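Local coordinates for protein endonuclease 8-like L720 (Acanthamoeba polyphaga mimivirus, PDB 4MB7) that is an endonuclease VIII-like protein of the Fpg/Nei family, built from an N-terminal two-sheet domain and a helical H2TH domain with a zinc-binding beta hairpin, at residues I21-G26 / I90-N95; V34-Y39 / Y63-H68; G181-Q186 / R240-S245; K193-K198 / T265-V270. All coordinates share one frame; numbering follows the deposited sequence.

From the N terminus, strand 21-25 pairs with strand 89-93 in interaction 1, closing a long loop. Within that loop, interaction 2 closes a shorter one, setting the loop 34-39 against the start of strand 63-70 in the other sheet. The two contacts touch where the backbone of Ile21 bonds to Asp38 and Tyr39. The C-terminal half follows about 38 Å away, measured between the centres of interactions 1 and 3. There interaction 3 (181-186 with 240-245) and interaction 4 (193-198 with 265-270) have alternating segments, so their loops cross. They join the start of helix 182-191, and the loop that follows it, to the zinc-bearing region, touching through Gln185 with Thr265 and Ile241 with Thr266.

Interaction 1. Residues I21-G26 / I90-N95; sequences IVSISG and IIQLDN
A classic beta bulge interrupts this antiparallel strand pair, with Val22 and Ser23 both set against Gln92. Gln92 O accepts a bond from Val22 N at 2.9 Å, the donor in the carbonyl plane, and a weak second one from Ser23 N at 3.3 Å. One carbonyl therefore serves both N-H groups of the bulge, while Gln92 N returns a bond to Ser23 O. Past the bulge the ladder is regular. Ser25 and Ile90 form a hydrogen-bonded pair linked in both directions, and Ile24 with Ile91 is the non-hydrogen-bonded pair before it, where Ile24 CA makes a CA-H...O contact of 3.1 Å with Ile90 O. The pair lies at the margin of a four-stranded sheet, one of the two in the beta-sandwich N-terminal domain of the Fpg/Nei family; strand 98-102 lines strand 89-93 on its other side. On the face carrying Ile24 and Ile91 the two side chains lie alongside each other, Ile24 CD1 3.7 Å from Ile91 CG1. With Ile91 CG1 beside its own backbone N (chi1 -58°), CG2 is turned the other way and meets Ile21 CG1 at 3.8 Å. Leu93 CD2 reaches the same Ile21 CG1 at 4.0 Å. Ser23, Ser25 and Gln92 share the other face with Ile90. Here Ser23 OG packs 3.3 Å from Gln92 CB; a water bonded to this hydroxyl gives a weak bond to Ile90 O. Just past the end of strand 89-93, Asp94 CA packs against Val22 CG2 at 3.6 Å; the Asp94 carboxylate turns to His19 ND1 and Arg20 N.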
# COMPACT_ATOMS: atom_id res chain seq x y z
N ILE A 21 14.69 16.58 -13.16
CA ILE A 21 15.74 15.86 -12.46
C ILE A 21 17.11 16.39 -12.86
O ILE A 21 17.52 16.30 -14.02
CB ILE A 21 15.68 14.35 -12.76
CG1 ILE A 21 14.38 13.75 -12.20
CG2 ILE A 21 16.89 13.64 -12.17
CD1 ILE A 21 14.15 12.31 -12.58
N VAL A 22 17.82 16.95 -11.89
CA VAL A 22 19.15 17.50 -12.13
C VAL A 22 20.22 16.43 -11.91
O VAL A 22 21.15 16.30 -12.70
CB VAL A 22 19.43 18.71 -11.22
CG1 VAL A 22 20.90 19.12 -11.30
CG2 VAL A 22 18.53 19.87 -11.61
N SER A 23 20.06 15.66 -10.84
CA SER A 23 20.96 14.55 -10.56
C SER A 23 20.18 13.39 -9.94
O SER A 23 19.15 13.59 -9.31
CB SER A 23 22.11 14.98 -9.64
OG SER A 23 21.62 15.42 -8.38
N ILE A 24 20.69 12.18 -10.14
CA ILE A 24 20.03 10.97 -9.65
C ILE A 24 21.06 9.86 -9.46
O ILE A 24 21.95 9.70 -10.29
CB ILE A 24 18.89 10.53 -10.60
CG1 ILE A 24 18.22 9.24 -10.12
CG2 ILE A 24 19.40 10.38 -12.03
CD1 ILE A 24 16.94 8.91 -10.86
N SER A 25 20.95 9.12 -8.36
CA SER A 25 21.94 8.09 -8.05
C SER A 25 21.43 7.05 -7.05
O SER A 25 20.30 7.13 -6.56
CB SER A 25 23.22 8.72 -7.52
OG SER A 25 22.99 9.37 -6.28
N GLY A 26 22.29 6.08 -6.73
CA GLY A 26 21.95 5.01 -5.81
C GLY A 26 21.92 3.66 -6.51
O GLY A 26 21.78 3.61 -7.73
N ILE A 90 18.51 8.37 -4.85
CA ILE A 90 18.54 9.79 -4.54
C ILE A 90 18.20 10.59 -5.79
O ILE A 90 18.85 10.45 -6.81
CB ILE A 90 19.95 10.23 -4.10
CG1 ILE A 90 20.45 9.36 -2.95
CG2 ILE A 90 19.94 11.70 -3.69
CD1 ILE A 90 19.53 9.36 -1.78
N ILE A 91 17.17 11.42 -5.71
CA ILE A 91 16.82 12.29 -6.83
C ILE A 91 16.81 13.75 -6.41
O ILE A 91 15.98 14.17 -5.60
CB ILE A 91 15.45 11.93 -7.43
CG1 ILE A 91 15.42 10.47 -7.89
CG2 ILE A 91 15.13 12.86 -8.59
CD1 ILE A 91 14.14 10.07 -8.60
N GLN A 92 17.73 14.53 -6.97
CA GLN A 92 17.73 15.97 -6.74
C GLN A 92 17.05 16.70 -7.89
O GLN A 92 17.37 16.48 -9.06
CB GLN A 92 19.15 16.50 -6.54
CG GLN A 92 19.18 18.01 -6.30
CD GLN A 92 20.50 18.50 -5.74
OE1 GLN A 92 21.40 17.70 -5.46
NE2 GLN A 92 20.63 19.81 -5.59
N LEU A 93 16.11 17.58 -7.56
CA LEU A 93 15.35 18.31 -8.56
C LEU A 93 15.90 19.72 -8.78
O LEU A 93 16.82 20.15 -8.09
CB LEU A 93 13.88 18.37 -8.16
CG LEU A 93 13.26 16.99 -7.93
CD1 LEU A 93 11.86 17.11 -7.37
CD2 LEU A 93 13.25 16.20 -9.23
N ASP A 94 15.33 20.43 -9.75
CA ASP A 94 15.81 21.76 -10.12
C ASP A 94 15.56 22.84 -9.06
O ASP A 94 16.16 23.91 -9.11
CB ASP A 94 15.23 22.20 -11.47
CG ASP A 94 13.72 22.07 -11.53
OD1 ASP A 94 13.07 22.05 -10.46
OD2 ASP A 94 13.18 22.00 -12.65
N ASN A 95 14.67 22.56 -8.11
CA ASN A 95 14.39 23.49 -7.03
C ASN A 95 15.09 23.12 -5.72
O ASN A 95 14.63 23.49 -4.64
CB ASN A 95 12.88 23.64 -6.80
CG ASN A 95 12.22 22.33 -6.42
OD1 ASN A 95 12.86 21.28 -6.37
ND2 ASN A 95 10.92 22.39 -6.15
O HOH W 1 20.99 12.98 -6.64

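Interaction 2. Residues V34-Y39 / Y63-H68; sequences VDLIDY and YVIRTH
The rings of Tyr39 and Tyr63 meet obliquely: the phenol oxygen of Tyr39 sits at the edge of the Tyr63 ring, near its plane, with Tyr39 OH 3.7 Å from Tyr63 CE2. One face of the Tyr39 ring is covered by Leu36 CD2, which stands 4.0 Å above the plane over the ring centre. This methyl also touches Tyr63, so Leu36 CD2 packs on both aromatic side chains, which also touch each other. Both Leu36 and Tyr39 belong to a type II beta turn, Leu36 to Tyr39, in the loop between helix 27-32 and strand 40-47; the turn packs on the first residues of strand 63-70, in the second sheet of the N-terminal beta sandwich. The turn is closed by Tyr39 N bonding to Leu36 O at 3.2 Å, and the positive phi of Asp38 (69°) is that expected at its third position. The turn brings the leucine over the tyrosine ring and starts both side chains toward strand 63-70. At the other end of the loop Val34 comes from the opposite direction to Tyr63, its CG1 oblique to the ring and 3.7 Å from Tyr63 CE2. Although Tyr39 OH lies by an apolar ring edge, it is satisfied elsewhere, donating to Pro61 O just before strand 63-70. Leu55 from the neighbouring strand 50-56 touches Leu36, Tyr39 and Ile65, and Leu108 from strand 104-109 touches Val34 and Tyr63. Further along the strand, Leu36 and Ile65 reach toward each other tip to tip, Leu36 CD1 standing 4.0 Å from Ile65 CD1.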
# COMPACT_ATOMS: atom_id res chain seq x y z
N VAL A 34 19.06 2.86 -16.94
CA VAL A 34 18.59 3.89 -17.87
C VAL A 34 18.96 5.28 -17.36
O VAL A 34 18.81 5.57 -16.18
CB VAL A 34 17.05 3.80 -18.09
CG1 VAL A 34 16.53 5.02 -18.83
CG2 VAL A 34 16.68 2.53 -18.83
N ASP A 35 19.44 6.14 -18.26
CA ASP A 35 19.80 7.51 -17.89
C ASP A 35 18.56 8.40 -17.81
O ASP A 35 17.88 8.63 -18.80
CB ASP A 35 20.80 8.09 -18.90
CG ASP A 35 21.27 9.48 -18.52
OD1 ASP A 35 21.22 9.82 -17.32
OD2 ASP A 35 21.69 10.23 -19.42
N LEU A 36 18.27 8.90 -16.61
CA LEU A 36 17.07 9.69 -16.38
C LEU A 36 17.35 11.17 -16.12
O LEU A 36 16.45 11.92 -15.73
CB LEU A 36 16.26 9.11 -15.21
CG LEU A 36 15.65 7.72 -15.44
CD1 LEU A 36 14.91 7.26 -14.19
CD2 LEU A 36 14.71 7.74 -16.64
N ILE A 37 18.59 11.59 -16.33
CA ILE A 37 18.97 12.99 -16.16
C ILE A 37 18.10 13.89 -17.05
O ILE A 37 17.84 13.56 -18.21
CB ILE A 37 20.46 13.22 -16.48
CG1 ILE A 37 21.34 12.43 -15.51
CG2 ILE A 37 20.81 14.70 -16.40
CD1 ILE A 37 21.19 12.86 -14.07
N ASP A 38 17.63 15.00 -16.48
CA ASP A 38 16.84 16.01 -17.19
C ASP A 38 15.43 15.55 -17.58
O ASP A 38 14.74 16.25 -18.32
CB ASP A 38 17.59 16.56 -18.40
CG ASP A 38 18.84 17.32 -18.01
OD1 ASP A 38 18.83 17.98 -16.94
OD2 ASP A 38 19.84 17.27 -18.76
N TYR A 39 15.01 14.39 -17.09
CA TYR A 39 13.63 13.98 -17.23
C TYR A 39 12.74 14.86 -16.35
O TYR A 39 13.21 15.42 -15.36
CB TYR A 39 13.45 12.51 -16.87
CG TYR A 39 13.49 11.57 -18.06
CD1 TYR A 39 14.69 11.24 -18.67
CD2 TYR A 39 12.32 11.01 -18.56
CE1 TYR A 39 14.73 10.38 -19.76
CE2 TYR A 39 12.35 10.15 -19.64
CZ TYR A 39 13.55 9.84 -20.24
OH TYR A 39 13.59 8.99 -21.32
N TYR A 63 8.95 6.86 -19.07
CA TYR A 63 9.12 5.77 -18.12
C TYR A 63 8.25 5.95 -16.88
O TYR A 63 7.86 7.07 -16.53
CB TYR A 63 10.58 5.64 -17.69
CG TYR A 63 11.49 5.11 -18.77
CD1 TYR A 63 11.47 3.77 -19.13
CD2 TYR A 63 12.39 5.95 -19.42
CE1 TYR A 63 12.31 3.28 -20.11
CE2 TYR A 63 13.24 5.46 -20.41
CZ TYR A 63 13.19 4.13 -20.75
OH TYR A 63 14.04 3.65 -21.72
N VAL A 64 7.93 4.84 -16.23
CA VAL A 64 7.23 4.87 -14.95
C VAL A 64 8.05 4.14 -13.90
O VAL A 64 8.42 2.98 -14.09
CB VAL A 64 5.83 4.23 -15.05
CG1 VAL A 64 5.20 4.14 -13.66
CG2 VAL A 64 4.95 5.03 -16.00
N ILE A 65 8.35 4.82 -12.81
CA ILE A 65 9.03 4.19 -11.69
C ILE A 65 8.00 3.74 -10.66
O ILE A 65 7.21 4.55 -10.17
CB ILE A 65 10.03 5.14 -11.02
CG1 ILE A 65 11.14 5.52 -12.00
CG2 ILE A 65 10.63 4.49 -9.78
CD1 ILE A 65 12.16 6.47 -11.42
N ARG A 66 8.02 2.45 -10.34
CA ARG A 66 7.11 1.90 -9.35
C ARG A 66 7.85 1.61 -8.05
O ARG A 66 8.89 0.94 -8.05
CB ARG A 66 6.45 0.62 -9.86
CG ARG A 66 5.37 0.07 -8.93
CD ARG A 66 4.95 -1.33 -9.34
NE ARG A 66 6.01 -2.30 -9.09
CZ ARG A 66 6.01 -3.54 -9.57
NH1 ARG A 66 5.02 -3.97 -10.33
NH2 ARG A 66 7.02 -4.35 -9.28
N THR A 67 7.31 2.12 -6.95
CA THR A 67 7.91 1.91 -5.64
C THR A 67 6.98 1.08 -4.75
O THR A 67 5.80 1.39 -4.60
CB THR A 67 8.20 3.25 -4.94
OG1 THR A 67 9.09 4.03 -5.75
CG2 THR A 67 8.84 3.00 -3.58
N HIS A 68 7.53 0.02 -4.18
CA HIS A 68 6.83 -0.75 -3.16
C HIS A 68 7.61 -0.62 -1.85
O HIS A 68 8.69 -1.19 -1.70
CB HIS A 68 6.72 -2.22 -3.56
CG HIS A 68 6.08 -3.08 -2.52
ND1 HIS A 68 6.42 -4.40 -2.33
CD2 HIS A 68 5.12 -2.80 -1.60
CE1 HIS A 68 5.70 -4.90 -1.35
NE2 HIS A 68 4.90 -3.95 -0.89

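Interaction 3. Residues G181-Q186 / R240-S245; sequences GNILQQ and RIYRKS. With SO4 (sulfate ion), chain D.
Ile183 lies across one face of the Tyr242 ring, forming a CH-pi contact in which Ile183 CG1 is 3.6 Å from the ring centroid. Ile183 belongs to the first turn of helix 182-191 in the H2TH domain, and Tyr242 to a type II beta turn, Ile241 to Lys244, in the loop that leads to the zinc-binding hairpin. The opposite face of the ring is covered by Arg243 CG, 3.9 Å above the plane, so the aromatic group is sandwiched between aliphatic chains. With its CG anti to the backbone N (chi1 -176°), Tyr242 also turns its edge to Gln186: the amide carbon lies in the ring plane, and Gln186 OE1 is 3.4 Å from Tyr242 CD1. The amide is steeply inclined to the ring, by 67°. Alongside, Ile241 CG2 packs on the backbone oxygen of Gln186. A second shell fixes the amide. Gln186 NE2 donates to Asn182 O at 2.8 Å, approaching from above the carbonyl plane, and Gln186 OE1 takes a bond of 2.7 Å from a water that in turn accepts a bond from Arg243 N. The loop itself is gripped by Glu187, whose carboxylate accepts the backbone N-H groups of Arg240, Ile241 and Tyr242. Farther out, the helix start, with Gly181 at its N-cap, faces a sulfate ion that is also bonded to Arg263 NH1 and Lys49 NZ. The N-H of the first helical residue points almost straight at this anion, Asn182 N to sulfate O3 being 3.1 Å.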
# COMPACT_ATOMS: atom_id res chain seq x y z
N GLY A 181 -2.97 -4.34 4.82
CA GLY A 181 -1.84 -5.11 5.29
C GLY A 181 -2.15 -5.90 6.55
O GLY A 181 -3.31 -6.04 6.94
N ASN A 182 -1.10 -6.39 7.20
CA ASN A 182 -1.24 -7.31 8.32
C ASN A 182 -1.93 -6.71 9.55
O ASN A 182 -2.70 -7.38 10.22
CB ASN A 182 0.12 -7.89 8.72
CG ASN A 182 -0.01 -9.09 9.63
OD1 ASN A 182 -0.89 -9.93 9.45
ND2 ASN A 182 0.87 -9.18 10.62
N ILE A 183 -1.63 -5.45 9.85
CA ILE A 183 -2.24 -4.78 10.99
C ILE A 183 -3.74 -4.55 10.76
O ILE A 183 -4.56 -4.83 11.63
CB ILE A 183 -1.55 -3.45 11.32
CG1 ILE A 183 -0.10 -3.70 11.74
CG2 ILE A 183 -2.30 -2.70 12.41
CD1 ILE A 183 0.64 -2.45 12.17
N LEU A 184 -4.08 -4.04 9.58
CA LEU A 184 -5.47 -3.74 9.24
C LEU A 184 -6.37 -4.97 9.27
O LEU A 184 -7.47 -4.93 9.82
CB LEU A 184 -5.56 -3.07 7.87
CG LEU A 184 -5.24 -1.58 7.79
CD1 LEU A 184 -5.12 -1.13 6.34
CD2 LEU A 184 -6.30 -0.77 8.51
N GLN A 185 -5.90 -6.06 8.66
CA GLN A 185 -6.71 -7.26 8.54
C GLN A 185 -7.10 -7.85 9.90
O GLN A 185 -8.24 -8.27 10.09
CB GLN A 185 -6.03 -8.31 7.65
CG GLN A 185 -4.70 -8.84 8.17
CD GLN A 185 -4.86 -10.10 8.98
OE1 GLN A 185 -5.94 -10.68 9.05
NE2 GLN A 185 -3.78 -10.55 9.61
N GLN A 186 -6.16 -7.87 10.85
CA GLN A 186 -6.44 -8.47 12.15
C GLN A 186 -7.20 -7.53 13.09
O GLN A 186 -7.99 -7.98 13.92
CB GLN A 186 -5.16 -9.00 12.81
CG GLN A 186 -4.10 -7.95 13.11
CD GLN A 186 -2.76 -8.59 13.45
OE1 GLN A 186 -2.42 -8.76 14.62
NE2 GLN A 186 -2.00 -8.94 12.42
N ARG A 240 -6.31 -2.28 18.94
CA ARG A 240 -7.03 -3.01 19.97
C ARG A 240 -6.58 -4.47 20.12
O ARG A 240 -6.77 -5.07 21.18
CB ARG A 240 -8.54 -2.96 19.71
CG ARG A 240 -9.15 -1.57 19.85
CD ARG A 240 -10.48 -1.46 19.13
NE ARG A 240 -11.50 -2.34 19.70
CZ ARG A 240 -12.65 -2.64 19.11
NH1 ARG A 240 -12.93 -2.13 17.91
NH2 ARG A 240 -13.52 -3.44 19.70
N ILE A 241 -5.99 -5.03 19.08
CA ILE A 241 -5.61 -6.44 19.11
C ILE A 241 -4.19 -6.70 18.60
O ILE A 241 -3.62 -7.76 18.85
CB ILE A 241 -6.61 -7.32 18.32
CG1 ILE A 241 -6.58 -8.77 18.82
CG2 ILE A 241 -6.35 -7.24 16.83
CD1 ILE A 241 -7.00 -8.92 20.27
N TYR A 242 -3.62 -5.73 17.89
CA TYR A 242 -2.29 -5.92 17.30
C TYR A 242 -1.20 -6.05 18.36
O TYR A 242 -0.96 -5.12 19.13
CB TYR A 242 -1.95 -4.79 16.33
CG TYR A 242 -0.63 -4.99 15.63
CD1 TYR A 242 -0.44 -6.03 14.73
CD2 TYR A 242 0.44 -4.13 15.87
CE1 TYR A 242 0.77 -6.22 14.09
CE2 TYR A 242 1.66 -4.31 15.23
CZ TYR A 242 1.81 -5.35 14.34
OH TYR A 242 3.02 -5.54 13.70
N ARG A 243 -0.60 -7.23 18.42
CA ARG A 243 0.50 -7.52 19.34
C ARG A 243 0.09 -7.32 20.79
O ARG A 243 0.89 -6.96 21.62
CB ARG A 243 1.73 -6.68 18.99
CG ARG A 243 2.47 -7.25 17.80
CD ARG A 243 3.63 -6.38 17.36
NE ARG A 243 4.34 -7.02 16.26
CZ ARG A 243 5.46 -6.55 15.71
NH1 ARG A 243 6.00 -5.43 16.17
NH2 ARG A 243 6.03 -7.21 14.72
N LYS A 244 -1.18 -7.57 21.07
CA LYS A 244 -1.70 -7.47 22.43
C LYS A 244 -1.72 -8.85 23.08
O LYS A 244 -2.05 -9.84 22.43
CB LYS A 244 -3.11 -6.87 22.42
CG LYS A 244 -3.18 -5.45 21.89
CD LYS A 244 -2.51 -4.47 22.84
CE LYS A 244 -2.49 -3.07 22.26
NZ LYS A 244 -3.85 -2.60 21.88
N SER A 245 -1.36 -8.90 24.36
CA SER A 245 -1.41 -10.15 25.11
C SER A 245 -2.83 -10.38 25.64
O SER A 245 -3.27 -11.52 25.79
CB SER A 245 -0.42 -10.11 26.28
OG SER A 245 0.89 -9.86 25.82
S SO4 D . 2.06 -5.94 5.42
O1 SO4 D . 1.83 -4.81 4.51
O2 SO4 D . 3.44 -6.39 5.27
O3 SO4 D . 1.83 -5.51 6.79
O4 SO4 D . 1.15 -7.03 5.08
O HOH W 2 3.08 -7.36 10.71
O HOH W 3 -0.36 -9.10 16.34

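Interaction 4. Residues K193-K198 / T265-V270; sequences KILPLK and TTWCPV. With ZN (zinc ion), chain B.
Apolar packing of a proline turn on a tryptophan joins Pro196 to Trp267, where the loop after helix 182-191 meets the end of strand 263-267. Pro196 CD stands 3.7 Å above the indole plane, displaced toward the rim, and makes a CH-pi contact with the five-membered ring. Its neighbour Pro196 CG presses on Trp267 CB at 3.6 Å and, two residues earlier in the strand, reaches Thr265 CG2 at 4.1 Å. A first torsion that holds Trp267 CG between the backbone N and the carbonyl carbon (chi1 75°) lays the indole face against the Pro196 ring. The leucines on each side of Pro196 grip separate parts of the ring: Leu195 CD1 is 3.5 Å from Trp267 NE1, and Leu197 CD1 comes to 4.1 Å from Trp267 CZ2, the Leu197 and Trp267 side chains crossing at about a right angle. All three belong to a type I turn, Leu195 to Lys198, closed by Lys198 N bonding to Leu195 O. At the loop's start Lys193, the C-prime residue of the Schellman motif ending the helix, sends its ammonium group to Cys271 O and, weakly, to a water that donates to Val270 O. Next to Trp267, Cys268 SG binds the zinc ion at 2.3 Å; Cys247, His251 and Cys271 complete this protein's three-cysteine, one-histidine site, in a hairpin that resembles the beta-hairpin zinc finger of the Fpg/Nei family, here held against the H2TH domain.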
# COMPACT_ATOMS: atom_id res chain seq x y z
N LYS A 193 -15.54 -9.42 15.28
CA LYS A 193 -15.66 -10.69 16.01
C LYS A 193 -15.62 -11.90 15.08
O LYS A 193 -16.38 -12.85 15.26
CB LYS A 193 -16.93 -10.71 16.86
CG LYS A 193 -16.89 -9.73 18.03
CD LYS A 193 -18.27 -9.52 18.63
CE LYS A 193 -18.89 -10.83 19.11
NZ LYS A 193 -18.08 -11.49 20.17
N ILE A 194 -14.74 -11.86 14.09
CA ILE A 194 -14.61 -12.95 13.13
C ILE A 194 -13.28 -13.67 13.32
O ILE A 194 -12.22 -13.04 13.37
CB ILE A 194 -14.71 -12.44 11.68
CG1 ILE A 194 -16.08 -11.79 11.45
CG2 ILE A 194 -14.49 -13.58 10.70
CD1 ILE A 194 -16.27 -11.28 10.04
N LEU A 195 -13.33 -15.00 13.42
CA LEU A 195 -12.12 -15.80 13.57
C LEU A 195 -11.32 -15.78 12.27
O LEU A 195 -11.87 -16.04 11.20
CB LEU A 195 -12.48 -17.24 13.93
CG LEU A 195 -11.34 -18.14 14.40
CD1 LEU A 195 -10.81 -17.67 15.75
CD2 LEU A 195 -11.78 -19.60 14.47
N PRO A 196 -10.02 -15.45 12.36
CA PRO A 196 -9.15 -15.37 11.18
C PRO A 196 -9.08 -16.68 10.41
O PRO A 196 -8.83 -16.67 9.20
CB PRO A 196 -7.78 -15.04 11.78
CG PRO A 196 -8.10 -14.35 13.06
CD PRO A 196 -9.32 -15.03 13.59
N LEU A 197 -9.30 -17.79 11.09
CA LEU A 197 -9.21 -19.11 10.48
C LEU A 197 -10.49 -19.51 9.75
O LEU A 197 -10.54 -20.54 9.08
CB LEU A 197 -8.86 -20.17 11.53
CG LEU A 197 -7.54 -19.95 12.26
CD1 LEU A 197 -7.41 -20.91 13.44
CD2 LEU A 197 -6.37 -20.13 11.30
N LYS A 198 -11.53 -18.68 9.88
CA LYS A 198 -12.81 -18.96 9.24
C LYS A 198 -12.69 -18.82 7.73
O LYS A 198 -12.05 -17.90 7.23
CB LYS A 198 -13.89 -18.02 9.78
CG LYS A 198 -15.31 -18.39 9.37
CD LYS A 198 -16.32 -17.51 10.09
CE LYS A 198 -17.74 -17.99 9.83
NZ LYS A 198 -18.75 -17.17 10.56
N THR A 265 -0.70 -13.37 13.11
CA THR A 265 -1.97 -12.75 13.47
C THR A 265 -2.33 -12.98 14.93
O THR A 265 -2.26 -14.11 15.42
CB THR A 265 -3.12 -13.29 12.59
OG1 THR A 265 -2.78 -13.13 11.20
CG2 THR A 265 -4.42 -12.56 12.88
N THR A 266 -2.72 -11.91 15.62
CA THR A 266 -3.22 -12.01 16.98
C THR A 266 -4.74 -11.95 16.98
O THR A 266 -5.32 -11.03 16.40
CB THR A 266 -2.68 -10.88 17.88
OG1 THR A 266 -1.26 -11.00 18.00
CG2 THR A 266 -3.31 -10.95 19.26
N TRP A 267 -5.38 -12.92 17.61
CA TRP A 267 -6.84 -12.93 17.71
C TRP A 267 -7.30 -13.45 19.06
O TRP A 267 -6.60 -14.20 19.73
CB TRP A 267 -7.46 -13.76 16.58
CG TRP A 267 -7.34 -15.25 16.77
CD1 TRP A 267 -8.19 -16.06 17.46
CD2 TRP A 267 -6.31 -16.10 16.23
NE1 TRP A 267 -7.76 -17.36 17.40
CE2 TRP A 267 -6.61 -17.41 16.65
CE3 TRP A 267 -5.18 -15.88 15.45
CZ2 TRP A 267 -5.81 -18.50 16.31
CZ3 TRP A 267 -4.38 -16.96 15.11
CH2 TRP A 267 -4.70 -18.26 15.54
N CYS A 268 -8.50 -13.03 19.46
CA CYS A 268 -9.10 -13.52 20.69
C CYS A 268 -10.04 -14.68 20.39
O CYS A 268 -11.02 -14.52 19.67
CB CYS A 268 -9.87 -12.40 21.39
SG CYS A 268 -10.76 -12.93 22.86
N PRO A 269 -9.73 -15.87 20.94
CA PRO A 269 -10.51 -17.08 20.68
C PRO A 269 -11.91 -17.00 21.27
O PRO A 269 -12.81 -17.72 20.83
CB PRO A 269 -9.70 -18.17 21.40
CG PRO A 269 -8.97 -17.44 22.47
CD PRO A 269 -8.62 -16.11 21.88
N VAL A 270 -12.09 -16.12 22.25
CA VAL A 270 -13.39 -15.91 22.87
C VAL A 270 -14.23 -14.91 22.08
O VAL A 270 -15.33 -15.23 21.63
CB VAL A 270 -13.25 -15.43 24.33
CG1 VAL A 270 -14.62 -15.16 24.93
CG2 VAL A 270 -12.49 -16.46 25.15
ZN ZN B . -11.57 -11.18 24.04
O HOH W 4 -17.86 -13.63 22.38